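Local structure of glutathione S-transferase (Bombyx mori, 4E8H) at residues Pro3-Lys8 against Asp62-Ile67; Lys8-Pro13 against His33-Asn38; Val21-Arg26 against Tyr199-Ile204. The protein binds glutathione and, as a homodimeric glutathione transferase, probably conjugates it to electrophilic substrates. All coordinates share one frame; numbering follows the deposited sequence.

Contact 1 of 3, residues Pro3-Lys8 against Asp62-Ile67; sequences PVQPIK and DDNGFI
K8 and D62 face each other as an antiparallel hydrogen-bonded pair, which fastens strand 7-11 to the end of strand 60-63. K8 N gives to D62 O and D62 N gives to K8 O, both at 2.9 Å and nearly straight. K8 CB and D62 CB share one face of the sheet, 4.0 Å apart; the lysine runs out extended, and K8 NZ stays 4.9 Å from D62 OD2, near but not paired.

Side-chain bonds are added at the type I' turn from D63 to F66. G65 N donates to D62 OD1 at 2.7 Å in an Asx motif, and a side chain on G65 would press against the carbonyl O of N64. With CG beside its backbone N (chi1 -61°), N64 turns its amide toward the loop before I7. N64 ND2 donates to Q5 O at 3.1 Å; Q5 O lies in the amide plane, while the nitrogen stands above the carbonyl plane of Q5. N64 ND2 also donates to D63 OD1 at 2.7 Å, meeting it nearly along its C-O axis. With an alanine at N64, Q5 O and D63 OD1 would probably lose the donor they share, and the loop would be freer to shift from the turn.

One water joins V4 N to D63 OD1; another gathers Q5 NE2, P6 O, D62 O and N64 N.

Carbon contacts are slighter: I7 CG1 lies 3.6 Å from the carboxylate oxygen D63 OD1, and P3 CB borders the same atom. D63 OD2 accepts from the hydroxyls of Y77 and Y82 and makes a salt bridge to R94 of the second subunit. So many donors would probably keep this buried carboxylate ionised, and the salt bridge ties this sheet corner to the dimer interface.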
loop_
_atom_site.group_PDB
_atom_site.type_symbol
_atom_site.label_atom_id
_atom_site.label_comp_id
_atom_site.label_asym_id
_atom_site.label_seq_id
_atom_site.Cartn_x
_atom_site.Cartn_y
_atom_site.Cartn_z
ATOM N N PRO B 3 -3.703 10.414 23.281
ATOM C CA PRO B 3 -4.950 11.029 22.824
ATOM C C PRO B 3 -5.733 11.607 24.001
ATOM O O PRO B 3 -5.653 11.078 25.114
ATOM C CB PRO B 3 -5.710 9.865 22.179
ATOM C CG PRO B 3 -5.090 8.633 22.735
ATOM C CD PRO B 3 -3.657 8.973 22.978
ATOM N N VAL B 4 -6.473 12.688 23.755
ATOM C CA VAL B 4 -7.170 13.409 24.829
ATOM C C VAL B 4 -8.408 12.663 25.331
ATOM O O VAL B 4 -8.843 12.851 26.468
ATOM C CB VAL B 4 -7.491 14.887 24.455
ATOM C CG1 VAL B 4 -6.205 15.667 24.193
ATOM C CG2 VAL B 4 -8.440 14.980 23.266
ATOM N N GLN B 5 -8.964 11.822 24.465
ATOM C CA GLN B 5 -9.970 10.841 24.851
ATOM C C GLN B 5 -9.691 9.580 24.024
ATOM O O GLN B 5 -8.934 9.646 23.050
ATOM C CB GLN B 5 -11.392 11.397 24.648
ATOM C CG GLN B 5 -12.012 11.176 23.272
ATOM C CD GLN B 5 -12.882 12.342 22.814
ATOM O OE1 GLN B 5 -13.478 13.054 23.626
ATOM N NE2 GLN B 5 -12.951 12.541 21.503
ATOM N N PRO B 6 -10.268 8.425 24.417
ATOM C CA PRO B 6 -10.027 7.194 23.664
ATOM C C PRO B 6 -10.317 7.333 22.174
ATOM O O PRO B 6 -11.329 7.925 21.785
ATOM C CB PRO B 6 -10.998 6.206 24.305
ATOM C CG PRO B 6 -11.107 6.671 25.706
ATOM C CD PRO B 6 -11.060 8.168 25.635
ATOM N N ILE B 7 -9.413 6.801 21.357
ATOM C CA ILE B 7 -9.586 6.773 19.913
ATOM C C ILE B 7 -10.722 5.813 19.573
ATOM O O ILE B 7 -10.856 4.754 20.190
ATOM C CB ILE B 7 -8.274 6.359 19.198
ATOM C CG1 ILE B 7 -7.178 7.402 19.457
ATOM C CG2 ILE B 7 -8.502 6.180 17.705
ATOM C CD1 ILE B 7 -5.770 6.952 19.088
ATOM N N LYS B 8 -11.551 6.206 18.611
ATOM C CA LYS B 8 -12.663 5.373 18.171
ATOM C C LYS B 8 -12.274 4.571 16.940
ATOM O O LYS B 8 -11.575 5.072 16.055
ATOM C CB LYS B 8 -13.904 6.226 17.891
ATOM C CG LYS B 8 -14.570 6.772 19.150
ATOM C CD LYS B 8 -15.715 7.721 18.829
ATOM C CE LYS B 8 -16.179 8.447 20.088
ATOM N NZ LYS B 8 -17.268 9.425 19.810
ATOM N N ASP B 62 -11.386 7.342 14.324
ATOM C CA ASP B 62 -11.682 8.713 14.742
ATOM C C ASP B 62 -10.886 9.046 16.006
ATOM O O ASP B 62 -11.299 8.715 17.124
ATOM C CB ASP B 62 -13.192 8.918 14.958
ATOM C CG ASP B 62 -13.542 10.310 15.504
ATOM O OD1 ASP B 62 -12.647 11.173 15.660
ATOM O OD2 ASP B 62 -14.735 10.540 15.783
ATOM N N ASP B 63 -9.735 9.686 15.809
ATOM C CA ASP B 63 -8.927 10.202 16.908
ATOM C C ASP B 63 -9.383 11.624 17.201
ATOM O O ASP B 63 -8.862 12.590 16.630
ATOM C CB ASP B 63 -7.427 10.150 16.567
ATOM C CG ASP B 63 -6.540 10.793 17.638
ATOM O OD1 ASP B 63 -6.988 10.975 18.791
ATOM O OD2 ASP B 63 -5.377 11.114 17.319
ATOM N N ASN B 64 -10.391 11.733 18.062
ATOM C CA ASN B 64 -10.817 13.015 18.605
ATOM C C ASN B 64 -11.108 14.064 17.522
ATOM O O ASN B 64 -10.715 15.226 17.641
ATOM C CB ASN B 64 -9.770 13.508 19.613
ATOM C CG ASN B 64 -9.598 12.554 20.789
ATOM O OD1 ASN B 64 -10.099 12.817 21.876
ATOM N ND2 ASN B 64 -8.901 11.441 20.572
ATOM N N GLY B 65 -11.797 13.637 16.467
ATOM C CA GLY B 65 -12.130 14.517 15.348
ATOM C C GLY B 65 -11.316 14.272 14.088
ATOM O O GLY B 65 -11.756 14.614 12.987
ATOM N N PHE B 66 -10.127 13.695 14.245
ATOM C CA PHE B 66 -9.284 13.348 13.102
ATOM C C PHE B 66 -9.674 11.975 12.566
ATOM O O PHE B 66 -9.552 10.963 13.265
ATOM C CB PHE B 66 -7.794 13.404 13.470
ATOM C CG PHE B 66 -6.867 12.987 12.355
ATOM C CD1 PHE B 66 -6.809 13.710 11.163
ATOM C CD2 PHE B 66 -6.038 11.878 12.504
ATOM C CE1 PHE B 66 -5.951 13.326 10.132
ATOM C CE2 PHE B 66 -5.174 11.486 11.479
ATOM C CZ PHE B 66 -5.131 12.213 10.291
ATOM N N ILE B 67 -10.152 11.961 11.324
ATOM C CA ILE B 67 -10.616 10.743 10.665
ATOM C C ILE B 67 -9.531 10.155 9.768
ATOM O O ILE B 67 -8.863 10.882 9.030
ATOM C CB ILE B 67 -11.891 11.003 9.811
ATOM C CG1 ILE B 67 -12.929 11.837 10.581
ATOM C CG2 ILE B 67 -12.483 9.687 9.293
ATOM C CD1 ILE B 67 -13.487 11.189 11.858
HETATM O O HOH W 1 -6.034 13.391 20.608
HETATM O O HOH W 2 -12.080 9.863 19.812
#

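Contact 2 of 3, residues Lys8-Pro13 against His33-Asn38; sequences KLYYLP and HLITTN
I35 O is gripped from opposite faces of its carbonyl plane: Y11 N donates from across the strands at 3.1 Å, and T37 OG1, two residues on in the same segment, at the same length. The rest of the ladder is parallel pairing in which L9 and Y11 each use both N and O, bonding to the residues that flank their partners: L9 N to H33 O at 3.1 Å, then I35 N to L9 O and T37 N to Y11 O, each at 2.9 Å.

Y10 and I35 run side by side on one face of the sheet. I35 CD1 sits over the Y10 ring, 4.0 Å from its centroid, in a CH-pi contact; the same methyl lies 3.9 Å from K8 CD. T37 OG1 comes to the edge of the ring, in its plane, 3.4 Å from Y10 CB.

On the other face L9 CD2 and L34 CD2 meet at 4.2 Å. Y11 holds CG between its backbone N and carbonyl carbon (chi1 90°), which brings the ring back across the neighbouring strand, with CE2 3.5 Å from L34 CB and one face over L34 CG. A water bonds to Y11 OH and weakly to T36 OG1.

These are the two strands of the beta-alpha-beta unit of the thioredoxin-like domain. Helix 16-27 packs on L9, Y11 and L34 through V21, C18 and M22, whereas helix 47-52 meets Y10 and T37 on the other side; strand 60-63 bonds to the far edge of strand 7-11, and L12 touches the glutathione-binding I58.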
loop_
_atom_site.group_PDB
_atom_site.type_symbol
_atom_site.label_atom_id
_atom_site.label_comp_id
_atom_site.label_asym_id
_atom_site.label_seq_id
_atom_site.Cartn_x
_atom_site.Cartn_y
_atom_site.Cartn_z
ATOM N N LYS B 8 -11.551 6.206 18.611
ATOM C CA LYS B 8 -12.663 5.373 18.171
ATOM C C LYS B 8 -12.274 4.571 16.940
ATOM O O LYS B 8 -11.575 5.072 16.055
ATOM C CB LYS B 8 -13.904 6.226 17.891
ATOM C CG LYS B 8 -14.570 6.772 19.150
ATOM C CD LYS B 8 -15.715 7.721 18.829
ATOM C CE LYS B 8 -16.179 8.447 20.088
ATOM N NZ LYS B 8 -17.268 9.425 19.810
ATOM N N LEU B 9 -12.718 3.319 16.895
ATOM C CA LEU B 9 -12.501 2.477 15.727
ATOM C C LEU B 9 -13.803 1.835 15.273
ATOM O O LEU B 9 -14.408 1.049 16.006
ATOM C CB LEU B 9 -11.441 1.401 16.003
ATOM C CG LEU B 9 -10.920 0.669 14.760
ATOM C CD1 LEU B 9 -9.919 1.533 13.995
ATOM C CD2 LEU B 9 -10.302 -0.673 15.130
ATOM N N TYR B 10 -14.232 2.188 14.066
ATOM C CA TYR B 10 -15.376 1.542 13.429
ATOM C C TYR B 10 -14.866 0.254 12.792
ATOM O O TYR B 10 -13.945 0.285 11.977
ATOM C CB TYR B 10 -16.030 2.482 12.410
ATOM C CG TYR B 10 -16.601 3.731 13.051
ATOM C CD1 TYR B 10 -17.944 3.799 13.422
ATOM C CD2 TYR B 10 -15.790 4.837 13.315
ATOM C CE1 TYR B 10 -18.468 4.940 14.025
ATOM C CE2 TYR B 10 -16.303 5.979 13.921
ATOM C CZ TYR B 10 -17.641 6.024 14.271
ATOM O OH TYR B 10 -18.146 7.156 14.867
ATOM N N TYR B 11 -15.449 -0.878 13.185
ATOM C CA TYR B 11 -14.839 -2.183 12.923
ATOM C C TYR B 11 -15.846 -3.338 12.910
ATOM O O TYR B 11 -17.033 -3.148 13.189
ATOM C CB TYR B 11 -13.783 -2.462 14.008
ATOM C CG TYR B 11 -14.340 -3.183 15.225
ATOM C CD1 TYR B 11 -13.820 -4.415 15.628
ATOM C CD2 TYR B 11 -15.409 -2.651 15.955
ATOM C CE1 TYR B 11 -14.340 -5.091 16.735
ATOM C CE2 TYR B 11 -15.940 -3.321 17.055
ATOM C CZ TYR B 11 -15.398 -4.538 17.443
ATOM O OH TYR B 11 -15.914 -5.199 18.537
ATOM N N LEU B 12 -15.350 -4.531 12.583
ATOM C CA LEU B 12 -16.016 -5.795 12.898
ATOM C C LEU B 12 -14.946 -6.789 13.346
ATOM O O LEU B 12 -13.855 -6.809 12.770
ATOM C CB LEU B 12 -16.769 -6.351 11.686
ATOM C CG LEU B 12 -18.067 -5.673 11.244
ATOM C CD1 LEU B 12 -18.523 -6.243 9.908
ATOM C CD2 LEU B 12 -19.169 -5.808 12.297
ATOM N N PRO B 13 -15.244 -7.618 14.368
ATOM C CA PRO B 13 -14.213 -8.514 14.917
ATOM C C PRO B 13 -13.453 -9.423 13.919
ATOM O O PRO B 13 -12.243 -9.594 14.082
ATOM C CB PRO B 13 -14.983 -9.350 15.951
ATOM C CG PRO B 13 -16.117 -8.475 16.359
ATOM C CD PRO B 13 -16.511 -7.714 15.122
ATOM N N HIS B 33 -12.020 2.700 21.710
ATOM C CA HIS B 33 -13.449 2.538 21.876
ATOM C C HIS B 33 -14.005 1.991 20.571
ATOM O O HIS B 33 -14.130 2.703 19.569
ATOM C CB HIS B 33 -14.105 3.841 22.342
ATOM C CG HIS B 33 -13.923 4.102 23.806
ATOM N ND1 HIS B 33 -14.683 5.014 24.508
ATOM C CD2 HIS B 33 -13.082 3.542 24.709
ATOM C CE1 HIS B 33 -14.303 5.019 25.774
ATOM N NE2 HIS B 33 -13.335 4.133 25.923
ATOM N N LEU B 34 -14.287 0.693 20.603
ATOM C CA LEU B 34 -14.686 -0.066 19.429
ATOM C C LEU B 34 -16.167 0.137 19.150
ATOM O O LEU B 34 -16.999 0.030 20.055
ATOM C CB LEU B 34 -14.377 -1.553 19.632
ATOM C CG LEU B 34 -12.939 -1.948 19.996
ATOM C CD1 LEU B 34 -12.889 -3.365 20.552
ATOM C CD2 LEU B 34 -11.991 -1.798 18.805
ATOM N N ILE B 35 -16.484 0.447 17.897
ATOM C CA ILE B 35 -17.865 0.646 17.478
ATOM C C ILE B 35 -18.204 -0.337 16.365
ATOM O O ILE B 35 -17.733 -0.199 15.232
ATOM C CB ILE B 35 -18.136 2.104 17.017
ATOM C CG1 ILE B 35 -17.689 3.103 18.092
ATOM C CG2 ILE B 35 -19.618 2.296 16.670
ATOM C CD1 ILE B 35 -17.487 4.524 17.587
ATOM N N THR B 36 -19.013 -1.335 16.711
ATOM C CA THR B 36 -19.479 -2.345 15.767
ATOM C C THR B 36 -20.174 -1.675 14.585
ATOM O O THR B 36 -21.109 -0.891 14.763
ATOM C CB THR B 36 -20.431 -3.349 16.458
ATOM O OG1 THR B 36 -19.717 -4.050 17.485
ATOM C CG2 THR B 36 -20.990 -4.363 15.463
ATOM N N THR B 37 -19.691 -1.972 13.381
ATOM C CA THR B 37 -20.247 -1.388 12.168
ATOM C C THR B 37 -20.696 -2.492 11.215
ATOM O O THR B 37 -19.888 -3.089 10.498
ATOM C CB THR B 37 -19.259 -0.404 11.500
ATOM O OG1 THR B 37 -18.882 0.607 12.445
ATOM C CG2 THR B 37 -19.892 0.267 10.283
ATOM N N ASN B 38 -22.001 -2.748 11.234
ATOM C CA ASN B 38 -22.622 -3.835 10.491
ATOM C C ASN B 38 -22.696 -3.533 8.994
ATOM O O ASN B 38 -23.578 -2.797 8.542
ATOM C CB ASN B 38 -24.023 -4.100 11.060
ATOM C CG ASN B 38 -24.542 -5.496 10.754
ATOM O OD1 ASN B 38 -24.242 -6.081 9.712
ATOM N ND2 ASN B 38 -25.343 -6.035 11.668
HETATM O O HOH W 3 -17.985 -3.589 20.451
#

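Contact 3 of 3, residues Val21-Arg26 against Tyr199-Ile204; sequences VMMTAR and YGYDEI
R26 reaches from helix 16-27 across the entrance to helix 201-213, and most of its side chain finds a partner there. R26 CB lies 3.3 Å from Y199 O. R26 CG touches I204 CD1 at 3.9 Å, and two bends in the chain (chi2 -74°, chi3 -69°) then fold the guanidinium over the peptide link between Y199 and G200, with Y199 C and G200 N against one face. R26 CZ is 3.9 Å from G200 CA, the N-cap residue; any CB on that glycine would collide with R26 NH1. At the tip, R26 NH1 and NH2 face the carboxylate of E203 in a salt bridge whose two hydrogen bonds are weak: NH1 to E203 OE2 at 3.3 Å and NH2 to E203 OE1 at 3.5 Å. The two planes stand 80° apart, and a water links R26 NH2 to E203 OE1.

Beneath these polar groups the contact is apolar. I204 CG2 meets M22 CB at 3.9 Å, while its CD1 meets M23 CG. M23 SD makes an oblique Met-aromatic contact with Y201, 5.2 Å from the ring centroid; the hydroxyl of Y201 bonds to T170.

The arrangement joins the thioredoxin-like domain to the helical domain: the other flank of helix 16-27 rests on the sheet, while M23 is also packed by I163, V166 and V167 of helix 160-174 and by L196 of helix 183-196.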
loop_
_atom_site.group_PDB
_atom_site.type_symbol
_atom_site.label_atom_id
_atom_site.label_comp_id
_atom_site.label_asym_id
_atom_site.label_seq_id
_atom_site.Cartn_x
_atom_site.Cartn_y
_atom_site.Cartn_z
ATOM N N VAL B 21 -5.076 -3.329 13.077
ATOM C CA VAL B 21 -5.146 -2.074 13.825
ATOM C C VAL B 21 -5.277 -2.331 15.330
ATOM O O VAL B 21 -4.559 -1.723 16.128
ATOM C CB VAL B 21 -6.304 -1.159 13.335
ATOM C CG1 VAL B 21 -6.459 0.059 14.244
ATOM C CG2 VAL B 21 -6.069 -0.716 11.898
ATOM N N MET B 22 -6.179 -3.240 15.702
ATOM C CA MET B 22 -6.476 -3.524 17.111
ATOM C C MET B 22 -5.262 -4.049 17.877
ATOM O O MET B 22 -5.036 -3.660 19.022
ATOM C CB MET B 22 -7.658 -4.495 17.238
ATOM C CG MET B 22 -9.005 -3.883 16.863
ATOM S SD MET B 22 -10.271 -5.111 16.477
ATOM C CE MET B 22 -10.850 -5.533 18.116
ATOM N N MET B 23 -4.484 -4.922 17.240
ATOM C CA MET B 23 -3.254 -5.436 17.843
ATOM C C MET B 23 -2.155 -4.373 17.912
ATOM O O MET B 23 -1.376 -4.356 18.864
ATOM C CB MET B 23 -2.750 -6.682 17.109
ATOM C CG MET B 23 -3.552 -7.950 17.399
ATOM S SD MET B 23 -2.792 -9.464 16.763
ATOM C CE MET B 23 -2.888 -9.204 14.994
ATOM N N THR B 24 -2.093 -3.493 16.912
ATOM C CA THR B 24 -1.129 -2.387 16.931
ATOM C C THR B 24 -1.409 -1.453 18.108
ATOM O O THR B 24 -0.483 -1.038 18.807
ATOM C CB THR B 24 -1.118 -1.591 15.605
ATOM O OG1 THR B 24 -0.780 -2.470 14.529
ATOM C CG2 THR B 24 -0.092 -0.459 15.653
ATOM N N ALA B 25 -2.686 -1.143 18.327
ATOM C CA ALA B 25 -3.110 -0.298 19.445
ATOM C C ALA B 25 -2.796 -0.914 20.810
ATOM O O ALA B 25 -2.439 -0.195 21.747
ATOM C CB ALA B 25 -4.592 0.022 19.337
ATOM N N ARG B 26 -2.932 -2.235 20.923
ATOM C CA ARG B 26 -2.602 -2.934 22.166
ATOM C C ARG B 26 -1.111 -2.847 22.487
ATOM O O ARG B 26 -0.738 -2.549 23.624
ATOM C CB ARG B 26 -3.061 -4.396 22.117
ATOM C CG ARG B 26 -4.575 -4.580 22.188
ATOM C CD ARG B 26 -5.116 -4.330 23.590
ATOM N NE ARG B 26 -4.695 -5.371 24.526
ATOM C CZ ARG B 26 -5.384 -6.480 24.777
ATOM N NH1 ARG B 26 -6.544 -6.706 24.168
ATOM N NH2 ARG B 26 -4.914 -7.366 25.643
ATOM N N TYR B 199 -0.475 -8.953 24.208
ATOM C CA TYR B 199 -1.168 -7.842 23.557
ATOM C C TYR B 199 -2.438 -8.263 22.811
ATOM O O TYR B 199 -2.799 -7.671 21.790
ATOM C CB TYR B 199 -0.202 -7.091 22.634
ATOM C CG TYR B 199 1.003 -6.525 23.355
ATOM C CD1 TYR B 199 0.871 -5.454 24.240
ATOM C CD2 TYR B 199 2.276 -7.062 23.157
ATOM C CE1 TYR B 199 1.970 -4.928 24.906
ATOM C CE2 TYR B 199 3.386 -6.543 23.821
ATOM C CZ TYR B 199 3.223 -5.476 24.693
ATOM O OH TYR B 199 4.313 -4.955 25.352
ATOM N N GLY B 200 -3.112 -9.287 23.330
ATOM C CA GLY B 200 -4.422 -9.690 22.828
ATOM C C GLY B 200 -4.430 -10.514 21.553
ATOM O O GLY B 200 -5.411 -10.485 20.805
ATOM N N TYR B 201 -3.356 -11.262 21.312
ATOM C CA TYR B 201 -3.276 -12.084 20.108
ATOM C C TYR B 201 -4.456 -13.061 19.985
ATOM O O TYR B 201 -5.047 -13.182 18.910
ATOM C CB TYR B 201 -1.935 -12.821 19.996
ATOM C CG TYR B 201 -1.885 -13.718 18.783
ATOM C CD1 TYR B 201 -2.091 -15.087 18.904
ATOM C CD2 TYR B 201 -1.680 -13.189 17.508
ATOM C CE1 TYR B 201 -2.071 -15.913 17.797
ATOM C CE2 TYR B 201 -1.660 -14.010 16.390
ATOM C CZ TYR B 201 -1.860 -15.371 16.542
ATOM O OH TYR B 201 -1.841 -16.199 15.444
ATOM N N ASP B 202 -4.794 -13.747 21.078
ATOM C CA ASP B 202 -5.909 -14.703 21.069
ATOM C C ASP B 202 -7.263 -14.024 20.933
ATOM O O ASP B 202 -8.078 -14.432 20.104
ATOM C CB ASP B 202 -5.914 -15.593 22.317
ATOM C CG ASP B 202 -6.982 -16.685 22.255
ATOM O OD1 ASP B 202 -6.636 -17.840 21.933
ATOM O OD2 ASP B 202 -8.171 -16.388 22.516
ATOM N N GLU B 203 -7.508 -13.006 21.751
ATOM C CA GLU B 203 -8.813 -12.349 21.771
ATOM C C GLU B 203 -9.108 -11.559 20.492
ATOM O O GLU B 203 -10.272 -11.391 20.125
ATOM C CB GLU B 203 -8.985 -11.479 23.025
ATOM C CG GLU B 203 -7.987 -10.343 23.163
ATOM C CD GLU B 203 -8.002 -9.719 24.544
ATOM O OE1 GLU B 203 -7.122 -10.064 25.361
ATOM O OE2 GLU B 203 -8.891 -8.884 24.817
ATOM N N ILE B 204 -8.062 -11.090 19.813
ATOM C CA ILE B 204 -8.231 -10.337 18.568
ATOM C C ILE B 204 -8.067 -11.222 17.327
ATOM O O ILE B 204 -9.015 -11.390 16.554
ATOM C CB ILE B 204 -7.276 -9.107 18.484
ATOM C CG1 ILE B 204 -7.547 -8.129 19.636
ATOM C CG2 ILE B 204 -7.412 -8.396 17.132
ATOM C CD1 ILE B 204 -6.407 -7.157 19.915
HETATM O O HOH W 4 -6.348 -9.165 27.690
#

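Contacts 1 and 2 share K8 and strand 7-11, which takes 60-63 as antiparallel neighbour on one edge and 32-36 as parallel neighbour on the other; I7 O probably accepts from H33 N between them. Contact 1 is partly buried and relies on an asparagine, waters and a buried aspartate at a turn, whereas contact 2, a surface contact, adds ring and methyl packing to its backbone ladder. Contact 3, closest to the chain's centre, joins helices of different domains by apolar and sulfur contacts beneath a salt bridge whose hydrogen bonds are weak. It meets contact 2 directly through M22 and V21, but does not touch contact 1.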